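Local coordinates for protein neutral proteinase inhibitor ScNPI (Streptomyces caespitosus, PDB 4HWX) that probably inhibits serine peptidases and a second, metal-dependent class of peptidase, as a homodimeric secreted protein of the Streptomyces subtilisin inhibitor family, at residues 68-73 / 98-103. Residues are numbered along the deposited sequence; the frame is centred on the assembly and turned at random.
Sequences LVCPMY and NTCVMS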
ATOM      1  N   LEU A  68      21.135   0.048  24.662  1.00 28.58           N
ATOM      2  CA  LEU A  68      20.860   1.246  23.873  1.00 28.35           C
ATOM      3  C   LEU A  68      20.337   2.393  24.745  1.00 30.73           C
ATOM      4  O   LEU A  68      19.617   2.164  25.715  1.00 27.93           O
ATOM      5  CB  LEU A  68      19.846   0.964  22.750  1.00 29.04           C
ATOM      6  CG  LEU A  68      20.274  -0.061  21.654  1.00 35.41           C
ATOM      7  CD1 LEU A  68      19.129  -0.325  20.694  1.00 34.70           C
ATOM      8  CD2 LEU A  68      21.500   0.414  20.875  1.00 37.25           C
ATOM      9  N   VAL A  69      20.729   3.620  24.398  1.00 28.24           N
ATOM     10  CA  VAL A  69      20.284   4.832  25.076  1.00 28.66           C
ATOM     11  C   VAL A  69      19.724   5.780  24.021  1.00 30.96           C
ATOM     12  O   VAL A  69      20.246   5.832  22.904  1.00 31.65           O
ATOM     13  CB  VAL A  69      21.376   5.503  25.972  1.00 33.60           C
ATOM     14  CG1 VAL A  69      21.782   4.597  27.143  1.00 33.07           C
ATOM     15  CG2 VAL A  69      22.609   5.926  25.164  1.00 35.87           C
ATOM     16  N   CYS A  70      18.655   6.522  24.355  1.00 27.38           N
ATOM     17  CA  CYS A  70      18.039   7.475  23.416  1.00 27.30           C
ATOM     18  C   CYS A  70      17.779   8.810  24.107  1.00 29.56           C
ATOM     19  O   CYS A  70      17.419   8.827  25.300  1.00 26.09           O
ATOM     20  CB  CYS A  70      16.730   6.919  22.838  1.00 28.17           C
ATOM     21  SG  CYS A  70      16.932   5.663  21.530  1.00 31.93           S
ATOM     22  N   PRO A  71      17.839   9.923  23.344  1.00 28.92           N
ATOM     23  CA  PRO A  71      17.368  11.205  23.899  1.00 29.21           C
ATOM     24  C   PRO A  71      15.837  11.105  24.062  1.00 31.01           C
ATOM     25  O   PRO A  71      15.180  10.311  23.361  1.00 28.50           O
ATOM     26  CB  PRO A  71      17.805  12.232  22.846  1.00 31.06           C
ATOM     27  CG  PRO A  71      17.791  11.476  21.558  1.00 35.42           C
ATOM     28  CD  PRO A  71      18.182  10.051  21.905  1.00 31.17           C
ATOM     29  N   MET A  72      15.262  11.895  24.975  1.00 29.63           N
ATOM     30  CA  MET A  72      13.823  11.777  25.263  1.00 28.06           C
ATOM     31  C   MET A  72      12.981  12.895  24.670  1.00 31.76           C
ATOM     32  O   MET A  72      11.783  12.950  24.950  1.00 31.56           O
ATOM     33  CB  MET A  72      13.601  11.695  26.783  1.00 30.21           C
ATOM     34  CG  MET A  72      14.232  10.457  27.406  1.00 32.86           C
ATOM     35  SD  MET A  72      13.192   9.025  27.173  1.00 35.83           S
ATOM     36  CE  MET A  72      13.838   8.356  25.729  1.00 31.67           C
ATOM     37  N   TYR A  73      13.540  13.724  23.787  1.00 28.52           N
ATOM     38  CA  TYR A  73      12.712  14.762  23.163  1.00 29.02           C
ATOM     39  C   TYR A  73      11.598  14.117  22.346  1.00 33.30           C
ATOM     40  O   TYR A  73      11.759  12.994  21.822  1.00 31.86           O
ATOM     41  CB  TYR A  73      13.562  15.723  22.299  1.00 30.76           C
ATOM     42  CG  TYR A  73      14.320  15.040  21.182  1.00 31.12           C
ATOM     43  CD1 TYR A  73      13.667  14.626  20.022  1.00 32.03           C
ATOM     44  CD2 TYR A  73      15.707  14.914  21.229  1.00 31.69           C
ATOM     45  CE1 TYR A  73      14.349  13.965  19.007  1.00 31.66           C
ATOM     46  CE2 TYR A  73      16.411  14.301  20.194  1.00 31.50           C
ATOM     47  CZ  TYR A  73      15.721  13.817  19.088  1.00 33.13           C
ATOM     48  OH  TYR A  73      16.375  13.232  18.040  1.00 28.78           O
ATOM     49  N   ASN A  98      10.551   9.438  18.898  1.00 29.04           N
ATOM     50  CA  ASN A  98      11.550  10.035  18.009  1.00 29.61           C
ATOM     51  C   ASN A  98      12.229   8.924  17.190  1.00 31.08           C
ATOM     52  O   ASN A  98      11.899   7.749  17.367  1.00 28.63           O
ATOM     53  CB  ASN A  98      12.579  10.884  18.799  1.00 26.51           C
ATOM     54  CG  ASN A  98      13.308  10.119  19.866  1.00 32.63           C
ATOM     55  OD1 ASN A  98      13.839   9.041  19.623  1.00 29.40           O
ATOM     56  ND2 ASN A  98      13.374  10.657  21.078  1.00 31.55           N
ATOM     57  N   THR A  99      13.148   9.295  16.287  1.00 28.11           N
ATOM     58  CA  THR A  99      13.820   8.323  15.414  1.00 27.73           C
ATOM     59  C   THR A  99      14.691   7.345  16.169  1.00 28.99           C
ATOM     60  O   THR A  99      14.771   6.181  15.752  1.00 27.16           O
ATOM     61  CB  THR A  99      14.643   9.018  14.333  1.00 34.35           C
ATOM     62  OG1 THR A  99      15.662   9.803  14.960  1.00 37.65           O
ATOM     63  CG2 THR A  99      13.769   9.861  13.402  1.00 29.80           C
ATOM     64  N   CYS A 100      15.352   7.786  17.261  1.00 26.50           N
ATOM     65  CA  CYS A 100      16.192   6.885  18.052  1.00 26.37           C
ATOM     66  C   CYS A 100      15.327   5.756  18.643  1.00 27.82           C
ATOM     67  O   CYS A 100      15.722   4.592  18.604  1.00 26.53           O
ATOM     68  CB  CYS A 100      16.934   7.649  19.149  1.00 27.81           C
ATOM     69  SG  CYS A 100      18.072   6.615  20.117  1.00 32.42           S
ATOM     70  N   VAL A 101      14.175   6.112  19.234  1.00 25.55           N
ATOM     71  CA  VAL A 101      13.231   5.157  19.854  1.00 25.23           C
ATOM     72  C   VAL A 101      12.680   4.188  18.769  1.00 28.02           C
ATOM     73  O   VAL A 101      12.576   2.977  18.995  1.00 25.93           O
ATOM     74  CB  VAL A 101      12.086   5.875  20.631  1.00 27.93           C
ATOM     75  CG1 VAL A 101      11.085   4.859  21.202  1.00 27.35           C
ATOM     76  CG2 VAL A 101      12.654   6.748  21.758  1.00 27.61           C
ATOM     77  N   MET A 102      12.405   4.719  17.588  1.00 25.72           N
ATOM     78  CA  MET A 102      11.955   3.908  16.459  1.00 24.78           C
ATOM     79  C   MET A 102      12.987   2.850  16.113  1.00 27.96           C
ATOM     80  O   MET A 102      12.645   1.659  16.045  1.00 27.21           O
ATOM     81  CB  MET A 102      11.676   4.791  15.235  1.00 25.93           C
ATOM     82  CG  MET A 102      11.425   3.968  13.996  1.00 28.88           C
ATOM     83  SD  MET A 102      10.949   4.976  12.577  1.00 31.51           S
ATOM     84  CE  MET A 102      11.473   3.813  11.214  1.00 30.19           C
ATOM     85  N   SER A 103      14.253   3.283  15.935  1.00 27.26           N
ATOM     86  CA  SER A 103      15.365   2.378  15.606  1.00 28.97           C
ATOM     87  C   SER A 103      15.533   1.296  16.686  1.00 32.91           C
ATOM     88  O   SER A 103      15.659   0.099  16.342  1.00 30.91           O
ATOM     89  CB  SER A 103      16.663   3.159  15.410  1.00 32.94           C
ATOM     90  OG  SER A 103      17.751   2.278  15.184  1.00 44.02           O
TER
HETATM   91  O   HOH W   1      16.309  10.651  17.680  1.00 30.93           O
HETATM   92  O   HOH W   2      16.157  12.687  14.626  1.00 41.46           O
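C70 and C100 join the loop 68-73 to the first turn of helix 99-105 through a disulfide, and beside it N98 shows how a single buried amide can fasten an exposed loop to a helix start. The SG of C100 lies anti to its own backbone N (chi1 -177°), which carries it out from the helix to the SG of C70, 2.0 Å away. Next to the bridge, P71 rests its CD on the CB of C100 at 3.9 Å. N98 is the N-cap of the helix: its OD1 accepts from V101 N at 3.0 Å, while the other end of the amide reaches back to the loop. There ND2 gives one hydrogen to Y73 O, 2.9 Å away, at an N-H...O angle of 166°; ND2 lies in the Y73 carbonyl plane and Y73 O in the amide plane. The second goes to P71 O, where the nitrogen stands above the carbonyl plane and the bond bends to 147°. The Y73 ring packs here too: the two side chains cross at about a right angle, CE1 meets N98 CB at 3.6 Å, and ND2 stands 4.0 Å over one ring face, near the rim. In this subtilisin-inhibitor fold the helix follows strand 88-96, so bridge and amide together tie the loop leading into strand 77-82 to the C-terminal end of its antiparallel neighbour. With an alanine here in place of N98, V101 N would probably lose its capping partner and the P71 and Y73 carbonyls their shared donor, freeing the loop beyond the disulfide to shift. The outer side is looser. There a water links the Y73 hydroxyl to C100 N, accepting from that amide, and the exposed M72 only grazes V101, CE to CG2 at 4.4 Å.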